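Local coordinates for esterase (Rhizomucor miehei CAU432, PDB 4WY8), which probably hydrolyses carboxylic ester bonds as a fungal carboxylesterase of the alpha/beta hydrolase fold, at residues V30-I39 against V93-R101. Sequence-based numbering, arbitrary orientation.
Sequences VRKAEAASII and VVGSKLTHR
Val-30 opens the contact by resting its CG1 methyl on CG1 of Val-94, where helix 27-39, near the N-terminus, lies against the loop that links strand 83-87 to helix 101-111 in this alpha/beta hydrolase fold. Arg-31 runs out extended from CG to NE and delivers the edge of its guanidinium to the carbonyl of Val-93. Arg-31 NE donates to Val-93 O over 2.6 Å in a fairly straight bond (N-H...O 162°); the acceptor lies practically in the guanidinium plane, and NH2 adds a weak bond to the same oxygen. Arg-31 NH1 also forms a salt bridge with Glu-125, a second partner for the guanidinium. Glu-34 reaches to the loop with its chain extended, CG anti to its backbone N (chi1 179°). Gly-95 N donates to Glu-34 OE1 on its syn side, 2.9 Å away and 15° out of the carboxylate plane. The carboxylate lies between one methyl of Val-94 and one of Thr-99: Glu-34 OE2 is 3.6 Å from Val-94 CG2, and Glu-34 CD 3.4 Å from Thr-99 CG2. Arg-31 and Glu-34 thus hold the loop backbone on either side of Val-94. Farther along, the helix face that meets the loop becomes apolar. Ala-35 offers CB to Leu-98 CD2, while Ile-38 slides antiparallel past Leu-98, its CG2 3.8 Å from Leu-98 CG, and lays CG1 across Thr-99. Ile-39 closes the row, CG1 against Leu-98 CD2. Within the loop, Ser-96 OG accepts from Leu-98 N (ST turn) and Thr-99 N (ST motif). The loop leads to the presumed active site: His-100 NE2 hydrogen-bonds Asp-163, beside the probable nucleophilic serine of the GxSxG elbow, and His-100 ND1 shares a hydrogen bond with Thr-99 OG1.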
loop_
_atom_site.group_PDB
_atom_site.type_symbol
_atom_site.label_atom_id
_atom_site.label_comp_id
_atom_site.label_asym_id
_atom_site.label_seq_id
_atom_site.Cartn_x
_atom_site.Cartn_y
_atom_site.Cartn_z
ATOM N N VAL A 30 11.083 -22.070 24.034
ATOM C CA VAL A 30 10.316 -21.484 22.944
ATOM C C VAL A 30 11.240 -21.072 21.784
ATOM O O VAL A 30 10.959 -21.386 20.626
ATOM C CB VAL A 30 9.505 -20.261 23.440
ATOM C CG1 VAL A 30 8.597 -19.696 22.327
ATOM C CG2 VAL A 30 8.662 -20.655 24.635
ATOM N N ARG A 31 12.343 -20.391 22.104
ATOM C CA ARG A 31 13.308 -19.959 21.088
ATOM C C ARG A 31 13.929 -21.128 20.333
ATOM O O ARG A 31 14.090 -21.066 19.094
ATOM C CB ARG A 31 14.416 -19.113 21.726
ATOM C CG ARG A 31 13.910 -17.853 22.434
ATOM C CD ARG A 31 15.053 -17.112 23.129
ATOM N NE ARG A 31 14.551 -15.995 23.923
ATOM C CZ ARG A 31 14.941 -15.723 25.162
ATOM N NH1 ARG A 31 15.845 -16.483 25.751
ATOM N NH2 ARG A 31 14.411 -14.694 25.814
ATOM N N LYS A 32 14.277 -22.189 21.068
ATOM C CA LYS A 32 14.848 -23.373 20.421
ATOM C C LYS A 32 13.820 -24.063 19.506
ATOM O O LYS A 32 14.147 -24.473 18.384
ATOM C CB LYS A 32 15.398 -24.347 21.472
ATOM C CG LYS A 32 16.826 -23.989 21.944
ATOM C CD LYS A 32 17.427 -25.032 22.913
ATOM C CE LYS A 32 17.844 -26.334 22.215
ATOM N NZ LYS A 32 19.159 -26.242 21.499
ATOM N N ALA A 33 12.577 -24.156 19.965
ATOM C CA ALA A 33 11.500 -24.713 19.141
ATOM C C ALA A 33 11.272 -23.881 17.874
ATOM O O ALA A 33 11.054 -24.420 16.787
ATOM C CB ALA A 33 10.202 -24.796 19.948
ATOM N N GLU A 34 11.362 -22.565 18.018
ATOM C CA GLU A 34 11.205 -21.629 16.903
ATOM C C GLU A 34 12.294 -21.840 15.851
ATOM O O GLU A 34 12.017 -22.002 14.631
ATOM C CB GLU A 34 11.231 -20.197 17.453
ATOM C CG GLU A 34 11.105 -19.110 16.417
ATOM C CD GLU A 34 11.026 -17.705 17.022
ATOM O OE1 GLU A 34 11.956 -17.325 17.780
ATOM O OE2 GLU A 34 10.050 -16.972 16.697
ATOM N N ALA A 35 13.534 -21.879 16.336
ATOM C CA ALA A 35 14.672 -22.136 15.468
ATOM C C ALA A 35 14.482 -23.451 14.712
ATOM O O ALA A 35 14.696 -23.520 13.483
ATOM C CB ALA A 35 15.973 -22.179 16.276
ATOM N N ALA A 36 14.052 -24.482 15.442
ATOM C CA ALA A 36 13.825 -25.786 14.817
ATOM C C ALA A 36 12.748 -25.713 13.744
ATOM O O ALA A 36 12.906 -26.285 12.673
ATOM C CB ALA A 36 13.449 -26.828 15.865
ATOM N N SER A 37 11.670 -24.988 14.020
ATOM C CA SER A 37 10.585 -24.840 13.060
ATOM C C SER A 37 11.062 -24.140 11.791
ATOM O O SER A 37 10.515 -24.361 10.713
ATOM C CB SER A 37 9.419 -24.064 13.675
ATOM O OG SER A 37 9.738 -22.681 13.797
ATOM N N ILE A 38 12.049 -23.256 11.904
ATOM C CA ILE A 38 12.603 -22.712 10.666
ATOM C C ILE A 38 13.524 -23.725 9.939
ATOM O O ILE A 38 13.366 -23.987 8.738
ATOM C CB ILE A 38 13.392 -21.404 10.910
ATOM C CG1 ILE A 38 12.526 -20.357 11.629
ATOM C CG2 ILE A 38 13.894 -20.866 9.591
ATOM C CD1 ILE A 38 11.334 -19.860 10.799
ATOM N N ILE A 39 14.480 -24.295 10.662
ATOM C CA ILE A 39 15.461 -25.190 10.034
ATOM C C ILE A 39 14.795 -26.430 9.416
ATOM O O ILE A 39 15.204 -26.898 8.353
ATOM C CB ILE A 39 16.548 -25.634 11.040
ATOM C CG1 ILE A 39 17.293 -24.412 11.582
ATOM C CG2 ILE A 39 17.535 -26.581 10.376
ATOM C CD1 ILE A 39 18.050 -24.675 12.867
ATOM N N VAL A 93 10.917 -11.170 23.064
ATOM C CA VAL A 93 11.264 -12.382 23.804
ATOM C C VAL A 93 11.871 -13.450 22.891
ATOM O O VAL A 93 12.810 -14.162 23.278
ATOM C CB VAL A 93 10.021 -12.948 24.521
ATOM C CG1 VAL A 93 10.358 -14.245 25.244
ATOM C CG2 VAL A 93 9.453 -11.900 25.515
ATOM N N VAL A 94 11.339 -13.542 21.671
ATOM C CA VAL A 94 11.843 -14.489 20.676
ATOM C C VAL A 94 12.206 -13.770 19.359
ATOM O O VAL A 94 12.208 -12.528 19.288
ATOM C CB VAL A 94 10.796 -15.591 20.418
ATOM C CG1 VAL A 94 10.334 -16.191 21.747
ATOM C CG2 VAL A 94 9.586 -14.999 19.690
ATOM N N GLY A 95 12.461 -14.532 18.303
ATOM C CA GLY A 95 12.853 -13.941 17.035
ATOM C C GLY A 95 14.359 -13.899 16.897
ATOM O O GLY A 95 15.094 -13.862 17.897
ATOM N N SER A 96 14.832 -13.955 15.657
ATOM C CA SER A 96 16.275 -14.016 15.400
ATOM C C SER A 96 16.553 -13.690 13.951
ATOM O O SER A 96 15.633 -13.529 13.151
ATOM C CB SER A 96 16.831 -15.402 15.702
ATOM O OG SER A 96 16.406 -16.308 14.696
ATOM N N LYS A 97 17.821 -13.679 13.591
ATOM C CA LYS A 97 18.198 -13.547 12.195
ATOM C C LYS A 97 17.705 -14.704 11.339
ATOM O O LYS A 97 17.536 -14.557 10.115
ATOM C CB LYS A 97 19.710 -13.415 12.084
ATOM C CG LYS A 97 20.506 -14.474 12.820
ATOM C CD LYS A 97 21.974 -14.012 12.790
ATOM C CE LYS A 97 22.834 -14.699 13.831
ATOM N NZ LYS A 97 24.119 -13.952 14.006
ATOM N N LEU A 98 17.389 -15.818 11.992
ATOM C CA LEU A 98 16.892 -17.002 11.294
ATOM C C LEU A 98 15.389 -16.874 11.013
ATOM O O LEU A 98 14.931 -17.126 9.891
ATOM C CB LEU A 98 17.199 -18.269 12.124
ATOM C CG LEU A 98 16.880 -19.666 11.572
ATOM C CD1 LEU A 98 17.598 -19.968 10.240
ATOM C CD2 LEU A 98 17.165 -20.765 12.627
ATOM N N THR A 99 14.612 -16.459 12.009
ATOM C CA THR A 99 13.181 -16.316 11.772
ATOM C C THR A 99 12.910 -15.244 10.722
ATOM O O THR A 99 11.936 -15.332 9.952
ATOM C CB THR A 99 12.416 -15.964 13.043
ATOM O OG1 THR A 99 12.896 -14.727 13.583
ATOM C CG2 THR A 99 12.600 -17.064 14.075
ATOM N N HIS A 100 13.781 -14.244 10.656
ATOM C CA HIS A 100 13.528 -13.130 9.741
ATOM C C HIS A 100 14.437 -13.173 8.537
ATOM O O HIS A 100 14.521 -12.198 7.778
ATOM C CB HIS A 100 13.677 -11.793 10.464
ATOM C CG HIS A 100 12.580 -11.527 11.448
ATOM N ND1 HIS A 100 12.411 -12.272 12.595
ATOM C CD2 HIS A 100 11.564 -10.626 11.423
ATOM C CE1 HIS A 100 11.346 -11.829 13.252
ATOM N NE2 HIS A 100 10.814 -10.833 12.561
ATOM N N ARG A 101 15.128 -14.299 8.369
ATOM C CA ARG A 101 16.035 -14.465 7.246
ATOM C C ARG A 101 15.325 -14.228 5.919
ATOM O O ARG A 101 15.847 -13.555 5.028
ATOM C CB ARG A 101 16.658 -15.865 7.251
ATOM C CG ARG A 101 17.485 -16.134 5.991
ATOM C CD ARG A 101 18.123 -17.513 6.032
ATOM N NE ARG A 101 17.105 -18.553 6.078
ATOM C CZ ARG A 101 17.346 -19.823 6.380
ATOM N NH1 ARG A 101 18.574 -20.213 6.671
ATOM N NH2 ARG A 101 16.354 -20.695 6.385
#